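Local coordinates for protein diguanylate cyclase (PDB 5M3C) that belongs to the nucleotide cyclase clan, joining a GGDEF domain that holds GTP and a calcium ion to an EAL domain with its own calcium site, at residues F39-R44 with R152-G157. Numbering follows the deposited sequence.
Sequences FIDLDR and RAKSRG. With CA (calcium ion), chain G; GTP (guanosine-5'-triphosphate), chain I.
Lys154, near the C-terminal end of helix 139-155, reaches across to Asp41, Leu42 and Asp43 on strand 35-43, and its ammonium carries almost the whole contact. The backbones stay apart, with the CA atoms of Asp43 and Lys154 8.3 Å from each other, and a chain bent at CB-CG (chi2 64°) but extended beyond spans the gap. Three protein acceptors then grip NZ. The carbonyl O of Asp41 lies 2.8 Å from Lys154 NZ and that of Leu42 3.0 Å from it; the ammonium sits well above both carbonyl planes rather than on a lone pair. The third bond is a salt bridge, Lys154 NZ to Asp43 OD1 at 2.7 Å, made on the anti side of a carboxylate whose side chain runs past the lysine in the opposite direction. Ser126 also donates to OD1, while Ser124 OG and Ser159 N hold OD2, which fixes the rotation of the carboxylate.

Asp41 faces the helix too, its side chain crossing the lysine at about a right angle, yet its carboxylate is committed to metal: OD1 binds calcium at 2.2 Å. The same ion takes Leu42 O, oxygens from all three phosphates of GTP, and Asp84. Leu42 O therefore serves both cations. Lys154 NZ adds a weak bond to GTP O2G at 3.3 Å, and its positive charge probably helps offset the negative charge of the gamma phosphate and nearby carboxylates. In what looks like a DxD pattern, the first aspartate and the next carbonyl bind calcium while the second aspartate pairs with the lysine, within the calcium- and GTP-binding site of the GGDEF domain.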
ATOM      1  N   PHE B  39     -12.568  29.132 -12.671  1.00 42.04           N
ATOM      2  CA  PHE B  39     -13.445  28.121 -13.253  1.00 41.87           C
ATOM      3  C   PHE B  39     -13.544  26.913 -12.329  1.00 41.80           C
ATOM      4  O   PHE B  39     -12.536  26.256 -12.048  1.00 41.46           O
ATOM      5  CB  PHE B  39     -12.900  27.676 -14.607  1.00 42.06           C
ATOM      6  CG  PHE B  39     -13.942  27.107 -15.521  1.00 41.63           C
ATOM      7  CD1 PHE B  39     -14.541  25.894 -15.240  1.00 41.41           C
ATOM      8  CD2 PHE B  39     -14.317  27.785 -16.669  1.00 41.63           C
ATOM      9  CE1 PHE B  39     -15.501  25.369 -16.083  1.00 41.77           C
ATOM     10  CE2 PHE B  39     -15.276  27.267 -17.515  1.00 41.71           C
ATOM     11  CZ  PHE B  39     -15.869  26.056 -17.223  1.00 41.66           C
ATOM     12  N   ILE B  40     -14.757  26.623 -11.864  1.00 42.48           N
ATOM     13  CA  ILE B  40     -14.975  25.530 -10.914  1.00 44.01           C
ATOM     14  C   ILE B  40     -15.913  24.462 -11.465  1.00 44.69           C
ATOM     15  O   ILE B  40     -17.081  24.729 -11.721  1.00 45.29           O
ATOM     16  CB  ILE B  40     -15.578  26.042  -9.596  1.00 44.24           C
ATOM     17  CG1 ILE B  40     -14.611  27.014  -8.911  1.00 44.60           C
ATOM     18  CG2 ILE B  40     -15.911  24.871  -8.684  1.00 43.67           C
ATOM     19  CD1 ILE B  40     -15.145  27.598  -7.620  1.00 44.99           C
ATOM     20  N   ASP B  41     -15.399  23.246 -11.616  1.00 45.47           N
ATOM     21  CA  ASP B  41     -16.174  22.133 -12.151  1.00 45.66           C
ATOM     22  C   ASP B  41     -16.278  21.026 -11.106  1.00 45.68           C
ATOM     23  O   ASP B  41     -15.265  20.475 -10.676  1.00 45.67           O
ATOM     24  CB  ASP B  41     -15.504  21.606 -13.423  1.00 46.51           C
ATOM     25  CG  ASP B  41     -16.353  20.581 -14.156  1.00 47.38           C
ATOM     26  OD1 ASP B  41     -17.046  19.787 -13.488  1.00 48.78           O
ATOM     27  OD2 ASP B  41     -16.320  20.562 -15.406  1.00 47.49           O
ATOM     28  N   LEU B  42     -17.501  20.704 -10.695  1.00 46.23           N
ATOM     29  CA  LEU B  42     -17.714  19.690  -9.667  1.00 47.70           C
ATOM     30  C   LEU B  42     -17.029  18.383 -10.049  1.00 48.77           C
ATOM     31  O   LEU B  42     -16.973  18.027 -11.225  1.00 49.71           O
ATOM     32  CB  LEU B  42     -19.211  19.454  -9.434  1.00 47.90           C
ATOM     33  CG  LEU B  42     -19.999  20.625  -8.833  1.00 48.45           C
ATOM     34  CD1 LEU B  42     -21.404  20.191  -8.440  1.00 48.17           C
ATOM     35  CD2 LEU B  42     -19.278  21.221  -7.632  1.00 48.62           C
ATOM     36  N   ASP B  43     -16.507  17.678  -9.048  1.00 49.95           N
ATOM     37  CA  ASP B  43     -15.783  16.426  -9.270  1.00 51.17           C
ATOM     38  C   ASP B  43     -16.701  15.205  -9.239  1.00 52.00           C
ATOM     39  O   ASP B  43     -17.460  15.009  -8.291  1.00 51.69           O
ATOM     40  CB  ASP B  43     -14.682  16.257  -8.222  1.00 51.70           C
ATOM     41  CG  ASP B  43     -13.489  17.153  -8.477  1.00 52.25           C
ATOM     42  OD1 ASP B  43     -13.128  17.345  -9.658  1.00 53.34           O
ATOM     43  OD2 ASP B  43     -12.905  17.658  -7.497  1.00 52.07           O
ATOM     44  N   ARG B  44     -16.617  14.385 -10.284  1.00 52.94           N
ATOM     45  CA  ARG B  44     -17.365  13.133 -10.358  1.00 53.56           C
ATOM     46  C   ARG B  44     -18.790  13.289  -9.832  1.00 54.26           C
ATOM     47  O   ARG B  44     -19.231  12.539  -8.962  1.00 53.59           O
ATOM     48  CB  ARG B  44     -16.630  12.034  -9.586  1.00 53.19           C
ATOM     49  CG  ARG B  44     -15.288  11.651 -10.198  1.00 52.75           C
ATOM     50  N   ARG B 152      -6.741  21.053 -16.437  1.00 51.84           N
ATOM     51  CA  ARG B 152      -5.435  20.707 -15.892  1.00 54.36           C
ATOM     52  C   ARG B 152      -5.576  20.194 -14.461  1.00 54.32           C
ATOM     53  O   ARG B 152      -5.080  19.124 -14.127  1.00 53.57           O
ATOM     54  CB  ARG B 152      -4.507  21.921 -15.924  1.00 56.23           C
ATOM     55  CG  ARG B 152      -3.124  21.672 -15.347  1.00 57.61           C
ATOM     56  CD  ARG B 152      -2.370  20.607 -16.125  1.00 59.20           C
ATOM     57  NE  ARG B 152      -0.923  20.752 -15.975  1.00 61.05           N
ATOM     58  CZ  ARG B 152      -0.027  19.906 -16.470  1.00 61.87           C
ATOM     59  NH1 ARG B 152       1.269  20.125 -16.281  1.00 62.53           N
ATOM     60  NH2 ARG B 152      -0.422  18.838 -17.151  1.00 62.56           N
ATOM     61  N   ALA B 153      -6.256  20.963 -13.617  1.00 55.26           N
ATOM     62  CA  ALA B 153      -6.529  20.529 -12.253  1.00 56.36           C
ATOM     63  C   ALA B 153      -7.250  19.192 -12.282  1.00 57.21           C
ATOM     64  O   ALA B 153      -7.072  18.354 -11.399  1.00 57.76           O
ATOM     65  CB  ALA B 153      -7.374  21.564 -11.526  1.00 57.06           C
ATOM     66  N   LYS B 154      -8.068  19.006 -13.311  1.00 58.02           N
ATOM     67  CA  LYS B 154      -8.822  17.773 -13.492  1.00 58.25           C
ATOM     68  C   LYS B 154      -7.883  16.607 -13.794  1.00 58.16           C
ATOM     69  O   LYS B 154      -8.123  15.493 -13.342  1.00 56.51           O
ATOM     70  CB  LYS B 154      -9.839  17.936 -14.631  1.00 57.49           C
ATOM     71  CG  LYS B 154     -11.212  17.348 -14.350  1.00 56.71           C
ATOM     72  CD  LYS B 154     -11.909  18.061 -13.200  1.00 56.06           C
ATOM     73  CE  LYS B 154     -13.418  17.917 -13.294  1.00 56.09           C
ATOM     74  NZ  LYS B 154     -14.107  18.272 -12.023  1.00 56.37           N
ATOM     75  N   SER B 155      -6.818  16.867 -14.551  1.00 59.77           N
ATOM     76  CA  SER B 155      -5.886  15.803 -14.946  1.00 61.81           C
ATOM     77  C   SER B 155      -4.794  15.527 -13.908  1.00 64.55           C
ATOM     78  O   SER B 155      -4.431  14.374 -13.681  1.00 65.40           O
ATOM     79  CB  SER B 155      -5.241  16.124 -16.298  1.00 61.81           C
ATOM     80  OG  SER B 155      -4.228  17.108 -16.171  1.00 62.95           O
ATOM     81  N   ARG B 156      -4.267  16.582 -13.288  1.00 68.19           N
ATOM     82  CA  ARG B 156      -3.203  16.446 -12.287  1.00 69.13           C
ATOM     83  C   ARG B 156      -3.726  15.874 -10.971  1.00 69.67           C
ATOM     84  O   ARG B 156      -2.994  15.786  -9.985  1.00 70.90           O
ATOM     85  CB  ARG B 156      -2.539  17.799 -12.019  1.00 70.12           C
ATOM     86  CG  ARG B 156      -1.522  18.215 -13.068  1.00 72.03           C
ATOM     87  CD  ARG B 156      -0.894  19.560 -12.731  1.00 73.69           C
ATOM     88  NE  ARG B 156      -0.471  19.640 -11.333  1.00 74.40           N
ATOM     89  CZ  ARG B 156       0.645  19.101 -10.852  1.00 74.32           C
ATOM     90  NH1 ARG B 156       1.465  18.426 -11.648  1.00 73.98           N
ATOM     91  NH2 ARG B 156       0.941  19.231  -9.566  1.00 74.68           N
ATOM     92  N   GLY B 157      -4.998  15.495 -10.962  1.00 69.19           N
ATOM     93  CA  GLY B 157      -5.637  14.958  -9.771  1.00 68.64           C
ATOM     94  C   GLY B 157      -7.042  15.510  -9.684  1.00 69.52           C
ATOM     95  O   GLY B 157      -7.710  15.691 -10.701  1.00 71.92           O
TER
HETATM   96 CA    CA G1301     -17.737  17.654 -13.395  1.00 45.09          CA
HETATM   97  PG  GTP I1303     -15.447  14.999 -13.809  1.00 48.00           P
HETATM   98  O1G GTP I1303     -14.629  14.334 -14.889  1.00 45.84           O
HETATM   99  O2G GTP I1303     -14.752  15.116 -12.475  1.00 48.83           O
HETATM  100  O3G GTP I1303     -16.134  16.271 -14.245  1.00 48.05           O
HETATM  101  O3B GTP I1303     -16.638  13.967 -13.475  1.00 49.49           O
HETATM  102  PB  GTP I1303     -18.179  14.326 -13.776  1.00 50.80           P
HETATM  103  O1B GTP I1303     -18.996  13.062 -13.649  1.00 51.00           O
HETATM  104  O2B GTP I1303     -18.564  15.541 -12.963  1.00 50.35           O
HETATM  105  O3A GTP I1303     -18.090  14.712 -15.339  1.00 51.65           O
HETATM  106  PA  GTP I1303     -19.109  15.742 -16.043  1.00 51.91           P
HETATM  107  O1A GTP I1303     -19.240  15.358 -17.497  1.00 52.52           O
HETATM  108  O2A GTP I1303     -18.720  17.155 -15.669  1.00 52.35           O
HETATM  109  O5' GTP I1303     -20.494  15.399 -15.320  1.00 51.85           O
HETATM  110  C5' GTP I1303     -21.419  16.446 -15.085  1.00 53.09           C
HETATM  111  C4' GTP I1303     -22.595  15.856 -14.336  1.00 54.11           C
HETATM  112  O4' GTP I1303     -23.378  16.907 -13.769  1.00 54.12           O
HETATM  113  C3' GTP I1303     -23.496  15.053 -15.268  1.00 54.91           C
HETATM  114  O3' GTP I1303     -23.645  13.710 -14.798  1.00 56.13           O
HETATM  115  C2' GTP I1303     -24.822  15.783 -15.249  1.00 54.68           C
HETATM  116  O2' GTP I1303     -25.935  14.886 -15.243  1.00 55.23           O
HETATM  117  C1' GTP I1303     -24.752  16.589 -13.966  1.00 54.27           C
HETATM  118  N9  GTP I1303     -25.590  17.797 -14.071  1.00 53.67           N
HETATM  119  C8  GTP I1303     -25.413  18.828 -14.915  1.00 53.80           C
HETATM  120  N7  GTP I1303     -26.386  19.758 -14.727  1.00 54.30           N
HETATM  121  C5  GTP I1303     -27.195  19.314 -13.749  1.00 53.89           C
HETATM  122  C6  GTP I1303     -28.408  19.796 -13.057  1.00 53.97           C
HETATM  123  O6  GTP I1303     -28.918  20.892 -13.367  1.00 54.88           O
HETATM  124  N1  GTP I1303     -28.939  19.030 -12.092  1.00 54.09           N
HETATM  125  C2  GTP I1303     -28.401  17.845 -11.742  1.00 53.70           C
HETATM  126  N2  GTP I1303     -28.989  17.121 -10.758  1.00 53.94           N
HETATM  127  N3  GTP I1303     -27.292  17.343 -12.335  1.00 53.23           N
HETATM  128  C4  GTP I1303     -26.663  18.019 -13.321  1.00 53.54           C